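Local coordinates for protein halohydrin dehalogenase (Rhizobium radiobacter, PDB 4IY1) that probably converts vicinal halohydrins to epoxides with release of halide, without the nicotinamide cofactor of its short-chain dehydrogenase/reductase relatives, here apparently as a variant engineered for cyanolysis, at residues Q57-L62 and Q105-A110; E61-V66 and N113-Q118. The protein carries 37 engineered substitutions. One frame throughout, in Å; residues are numbered along the deposited sequence.

Contact 1 (Q57-L62 and Q105-A110); sequences QEPVEL and QIKPFA. Engineered in segment 57-62: V60 (natural residue Ala). Engineered in segment 105-110: K107 (natural residue Arg).
P59 rests its ring on A110 and on the ammonium end of K107, and the ring can be followed around its three carbons. CB, the first, reaches the methyl CB of A110 at 4.1 Å. At CG the approach is closest, 3.7 Å to the same A110 CB; this carbon is also 4.0 Å from K107 NZ, in a direction roughly at right angles to that of the methyl. CD, which closes the ring back to the backbone nitrogen, lies 3.8 Å from K107 NZ. One proline edge thus spans a small buried methyl and a charged tip. K107, an engineered residue that replaces arginine, leaves its helix with CG anti to the backbone N (chi1 177°). It bends at chi2 and chi3, then runs extended to NZ, and crosses the proline ring at about a right angle. The ammonium also faces the E58 carboxylate in a long salt bridge, E58 OE2 to K107 NZ at 3.7 Å, probably a loose electrostatic attraction.

E58 is the N-cap of helix 59-70, with P59 the first residue of the opening turn. E61 OE2 braces this start by accepting two backbone N-H groups: Q57 N at 3.0 Å from above the carboxylate plane, and E58 N at 3.0 Å on the anti side, close to that plane. E58 O accepts L62 N in the first regular helix bond, while the E61 carboxylate holds the two N-H groups just before the helix.

The proline also leans on L111, while K107 touches D80, just past strand 75-79. Helix 94-122 here runs between helix 59-70 and helix 143-163, where Q105 meets A148 and F109 meets L155; V94 of the second subunit packs against A110.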
loop_
_atom_site.group_PDB
_atom_site.type_symbol
_atom_site.label_atom_id
_atom_site.label_comp_id
_atom_site.label_asym_id
_atom_site.label_seq_id
_atom_site.Cartn_x
_atom_site.Cartn_y
_atom_site.Cartn_z
ATOM N N GLN B 57 20.588 -5.388 -29.380
ATOM C CA GLN B 57 20.336 -6.125 -28.144
ATOM C C GLN B 57 20.368 -5.284 -26.863
ATOM O O GLN B 57 19.641 -5.577 -25.923
ATOM C CB GLN B 57 21.294 -7.298 -27.993
ATOM C CG GLN B 57 21.056 -8.411 -28.991
ATOM C CD GLN B 57 19.658 -8.986 -28.881
ATOM O OE1 GLN B 57 19.359 -9.709 -27.945
ATOM N NE2 GLN B 57 18.814 -8.709 -29.874
ATOM N N GLU B 58 21.292 -4.337 -26.776
ATOM C CA GLU B 58 21.505 -3.595 -25.530
ATOM C C GLU B 58 20.721 -2.305 -25.555
ATOM O O GLU B 58 20.422 -1.786 -26.621
ATOM C CB GLU B 58 23.000 -3.287 -25.341
ATOM C CG GLU B 58 23.852 -4.519 -25.076
ATOM C CD GLU B 58 23.159 -5.508 -24.170
ATOM O OE1 GLU B 58 23.115 -6.702 -24.513
ATOM O OE2 GLU B 58 22.619 -5.089 -23.129
ATOM N N PRO B 59 20.448 -1.731 -24.379
ATOM C CA PRO B 59 19.524 -0.593 -24.330
ATOM C C PRO B 59 19.937 0.581 -25.216
ATOM O O PRO B 59 19.107 1.123 -25.930
ATOM C CB PRO B 59 19.526 -0.201 -22.852
ATOM C CG PRO B 59 19.796 -1.486 -22.157
ATOM C CD PRO B 59 20.757 -2.243 -23.029
ATOM N N VAL B 60 21.196 1.000 -25.164
ATOM C CA VAL B 60 21.559 2.239 -25.845
ATOM C C VAL B 60 21.640 2.076 -27.378
ATOM O O VAL B 60 21.147 2.911 -28.119
ATOM C CB VAL B 60 22.888 2.836 -25.340
ATOM C CG1 VAL B 60 23.301 3.971 -26.271
ATOM C CG2 VAL B 60 22.757 3.330 -23.901
ATOM N N GLU B 61 22.244 0.994 -27.854
ATOM C CA GLU B 61 22.224 0.734 -29.292
ATOM C C GLU B 61 20.793 0.493 -29.824
ATOM O O GLU B 61 20.458 0.902 -30.944
ATOM C CB GLU B 61 23.144 -0.419 -29.646
ATOM C CG GLU B 61 22.834 -1.697 -28.898
ATOM C CD GLU B 61 23.404 -2.920 -29.575
ATOM O OE1 GLU B 61 23.892 -2.792 -30.721
ATOM O OE2 GLU B 61 23.285 -4.021 -29.006
ATOM N N LEU B 62 19.908 -0.033 -28.982
ATOM C CA LEU B 62 18.508 -0.175 -29.410
ATOM C C LEU B 62 17.825 1.186 -29.608
ATOM O O LEU B 62 17.338 1.495 -30.695
ATOM C CB LEU B 62 17.712 -1.062 -28.465
ATOM C CG LEU B 62 16.241 -1.298 -28.895
ATOM C CD1 LEU B 62 16.163 -2.186 -30.131
ATOM C CD2 LEU B 62 15.413 -1.888 -27.749
ATOM N N GLN B 105 15.529 -5.257 -13.097
ATOM C CA GLN B 105 15.613 -3.954 -12.422
ATOM C C GLN B 105 16.593 -3.030 -13.097
ATOM O O GLN B 105 16.249 -1.887 -13.442
ATOM C CB GLN B 105 16.007 -4.159 -10.966
ATOM C CG GLN B 105 15.315 -3.257 -9.987
ATOM C CD GLN B 105 15.811 -3.499 -8.565
ATOM O OE1 GLN B 105 15.904 -4.638 -8.132
ATOM N NE2 GLN B 105 16.139 -2.424 -7.836
ATOM N N ILE B 106 17.824 -3.500 -13.294
ATOM C CA ILE B 106 18.841 -2.664 -14.022
ATOM C C ILE B 106 18.393 -2.411 -15.463
ATOM O O ILE B 106 18.557 -1.305 -16.022
ATOM C CB ILE B 106 20.235 -3.321 -14.031
ATOM C CG1 ILE B 106 20.674 -3.747 -12.627
ATOM C CG2 ILE B 106 21.244 -2.417 -14.690
ATOM C CD1 ILE B 106 20.736 -2.637 -11.597
ATOM N N LYS B 107 17.724 -3.405 -16.032
ATOM C CA LYS B 107 17.321 -3.329 -17.443
ATOM C C LYS B 107 16.339 -2.198 -17.690
ATOM O O LYS B 107 16.566 -1.364 -18.564
ATOM C CB LYS B 107 16.781 -4.700 -17.933
ATOM C CG LYS B 107 16.262 -4.709 -19.370
ATOM C CD LYS B 107 17.394 -4.536 -20.385
ATOM C CE LYS B 107 18.359 -5.715 -20.365
ATOM N NZ LYS B 107 19.583 -5.341 -21.098
ATOM N N PRO B 108 15.236 -2.136 -16.902
ATOM C CA PRO B 108 14.321 -1.036 -17.184
ATOM C C PRO B 108 14.960 0.343 -16.919
ATOM O O PRO B 108 14.598 1.330 -17.566
ATOM C CB PRO B 108 13.135 -1.288 -16.213
ATOM C CG PRO B 108 13.527 -2.450 -15.371
ATOM C CD PRO B 108 14.563 -3.210 -16.169
ATOM N N PHE B 109 15.767 0.434 -15.867
ATOM C CA PHE B 109 16.463 1.699 -15.567
ATOM C C PHE B 109 17.298 2.132 -16.765
ATOM O O PHE B 109 17.205 3.259 -17.213
ATOM C CB PHE B 109 17.352 1.537 -14.349
ATOM C CG PHE B 109 18.198 2.762 -14.039
ATOM C CD1 PHE B 109 19.452 2.908 -14.591
ATOM C CD2 PHE B 109 17.735 3.745 -13.179
ATOM C CE1 PHE B 109 20.201 4.073 -14.386
ATOM C CE2 PHE B 109 18.516 4.846 -12.872
ATOM C CZ PHE B 109 19.727 5.038 -13.517
ATOM N N ALA B 110 17.991 1.164 -17.344
ATOM C CA ALA B 110 18.909 1.377 -18.454
ATOM C C ALA B 110 18.127 1.875 -19.652
ATOM O O ALA B 110 18.439 2.914 -20.212
ATOM C CB ALA B 110 19.604 0.058 -18.771
#

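Contact 2 (E61-V66 and N113-Q118); sequences ELIEAV and NAVASQ
I63 sets CG1 beside its backbone N and anti to the carbonyl carbon (chi1 -56°), which carries the longer branch out over A114, and chi2 of -64° swings CD1 on toward V115. The CG1 methylene touches A114 CB at 3.7 Å. CD1 comes to 4.2 Å from V115 CB, the two side chains crossing at about a right angle. The CG2 methyl, anti to the backbone N, lies 3.9 Å from A114 O and 4.3 Å from Q118 NE2, so it covers polar atoms as well as carbon.

Polar bonds flank the isoleucine. Q118 OE1 accepts the backbone N-H of V73, in the connection to strand 75-79, and its NE2 makes a weak hydrogen bond to T67 OG1, which is itself bonded to I63 O. The amide is therefore held firmly by the connection at V73 and only weakly by T67 of helix 59-70.

The segment axes approach to 9.6 Å, with N-to-C directions 40° apart. I63 also packs on I5 of strand 3-6, while N113 ND2 bonds to I89 O and Y92 O of the second subunit. Neighbouring helices packed side by side over a parallel sheet, each the helix of a beta-alpha-beta crossover, are characteristic of the Rossmann fold.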
loop_
_atom_site.group_PDB
_atom_site.type_symbol
_atom_site.label_atom_id
_atom_site.label_comp_id
_atom_site.label_asym_id
_atom_site.label_seq_id
_atom_site.Cartn_x
_atom_site.Cartn_y
_atom_site.Cartn_z
ATOM N N GLU B 61 22.244 0.994 -27.854
ATOM C CA GLU B 61 22.224 0.734 -29.292
ATOM C C GLU B 61 20.793 0.493 -29.824
ATOM O O GLU B 61 20.458 0.902 -30.944
ATOM C CB GLU B 61 23.144 -0.419 -29.646
ATOM C CG GLU B 61 22.834 -1.697 -28.898
ATOM C CD GLU B 61 23.404 -2.920 -29.575
ATOM O OE1 GLU B 61 23.892 -2.792 -30.721
ATOM O OE2 GLU B 61 23.285 -4.021 -29.006
ATOM N N LEU B 62 19.908 -0.033 -28.982
ATOM C CA LEU B 62 18.508 -0.175 -29.410
ATOM C C LEU B 62 17.825 1.186 -29.608
ATOM O O LEU B 62 17.338 1.495 -30.695
ATOM C CB LEU B 62 17.712 -1.062 -28.465
ATOM C CG LEU B 62 16.241 -1.298 -28.895
ATOM C CD1 LEU B 62 16.163 -2.186 -30.131
ATOM C CD2 LEU B 62 15.413 -1.888 -27.749
ATOM N N ILE B 63 17.828 2.014 -28.577
ATOM C CA ILE B 63 17.273 3.353 -28.681
ATOM C C ILE B 63 17.829 4.158 -29.884
ATOM O O ILE B 63 17.074 4.818 -30.606
ATOM C CB ILE B 63 17.503 4.132 -27.383
ATOM C CG1 ILE B 63 16.907 3.368 -26.185
ATOM C CG2 ILE B 63 16.925 5.522 -27.484
ATOM C CD1 ILE B 63 15.408 3.202 -26.221
ATOM N N GLU B 64 19.143 4.150 -30.066
ATOM C CA GLU B 64 19.746 4.886 -31.187
ATOM C C GLU B 64 19.329 4.286 -32.530
ATOM O O GLU B 64 19.049 5.008 -33.481
ATOM C CB GLU B 64 21.275 4.901 -31.079
ATOM C CG GLU B 64 21.777 5.553 -29.801
ATOM C CD GLU B 64 23.286 5.759 -29.777
ATOM O OE1 GLU B 64 23.724 6.834 -29.315
ATOM O OE2 GLU B 64 24.035 4.831 -30.168
ATOM N N ALA B 65 19.280 2.959 -32.597
ATOM C CA ALA B 65 18.921 2.292 -33.838
ATOM C C ALA B 65 17.465 2.596 -34.238
ATOM O O ALA B 65 17.173 2.858 -35.406
ATOM C CB ALA B 65 19.168 0.793 -33.728
ATOM N N VAL B 66 16.564 2.614 -33.257
ATOM C CA VAL B 66 15.164 2.968 -33.502
ATOM C C VAL B 66 15.069 4.439 -33.838
ATOM O O VAL B 66 14.286 4.840 -34.706
ATOM C CB VAL B 66 14.266 2.700 -32.262
ATOM C CG1 VAL B 66 12.861 3.227 -32.504
ATOM C CG2 VAL B 66 14.242 1.204 -31.897
ATOM N N ASN B 113 16.824 5.413 -18.770
ATOM C CA ASN B 113 17.994 6.291 -18.795
ATOM C C ASN B 113 18.447 6.588 -20.249
ATOM O O ASN B 113 18.681 7.741 -20.588
ATOM C CB ASN B 113 19.124 5.676 -17.936
ATOM C CG ASN B 113 20.463 6.393 -18.097
ATOM O OD1 ASN B 113 21.307 5.969 -18.877
ATOM N ND2 ASN B 113 20.694 7.414 -17.282
ATOM N N ALA B 114 18.329 5.609 -21.142
ATOM C CA ALA B 114 18.639 5.836 -22.577
ATOM C C ALA B 114 17.642 6.726 -23.339
ATOM O O ALA B 114 18.005 7.408 -24.297
ATOM C CB ALA B 114 18.847 4.503 -23.305
ATOM N N VAL B 115 16.378 6.744 -22.927
ATOM C CA VAL B 115 15.389 7.400 -23.748
ATOM C C VAL B 115 15.034 8.767 -23.181
ATOM O O VAL B 115 14.453 9.621 -23.864
ATOM C CB VAL B 115 14.154 6.497 -23.993
ATOM C CG1 VAL B 115 13.184 6.549 -22.825
ATOM C CG2 VAL B 115 13.452 6.896 -25.273
ATOM N N ALA B 116 15.389 8.984 -21.921
ATOM C CA ALA B 116 14.740 10.025 -21.144
ATOM C C ALA B 116 15.086 11.441 -21.664
ATOM O O ALA B 116 14.265 12.365 -21.626
ATOM C CB ALA B 116 15.104 9.875 -19.682
ATOM N N SER B 117 16.294 11.620 -22.183
ATOM C CA SER B 117 16.710 12.986 -22.430
ATOM C C SER B 117 16.102 13.530 -23.734
ATOM O O SER B 117 15.641 14.672 -23.762
ATOM C CB SER B 117 18.236 13.141 -22.350
ATOM O OG SER B 117 18.856 12.526 -23.443
ATOM N N GLN B 118 15.883 12.659 -24.728
ATOM C CA GLN B 118 15.051 13.079 -25.879
ATOM C C GLN B 118 13.576 13.339 -25.563
ATOM O O GLN B 118 13.016 14.370 -25.967
ATOM C CB GLN B 118 15.221 12.182 -27.110
ATOM C CG GLN B 118 14.921 10.705 -26.919
ATOM C CD GLN B 118 14.400 10.050 -28.197
ATOM O OE1 GLN B 118 13.253 10.275 -28.608
ATOM N NE2 GLN B 118 15.224 9.201 -28.804
#

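How the contacts relate
Contacts 1 and 2 lie along one interface between helix 59-70 and helix 94-122, their centres 9 Å apart. Contact 1 takes the start of the first helix and the middle of the second; contact 2 lies further along both, and the two share E61 and L62. They join directly at A114, whose CB is 4.1 Å from CG2 of the engineered V60. Helix 59-70 leads into strand 75-79 and helix 94-122 leads out of it to strand 126-130, so the seam unites two successive crossovers of the seven-stranded parallel sheet. Since helix 94-122 also packs on the second subunit at both contacts, the seam connects the Rossmann core to the subunit interface.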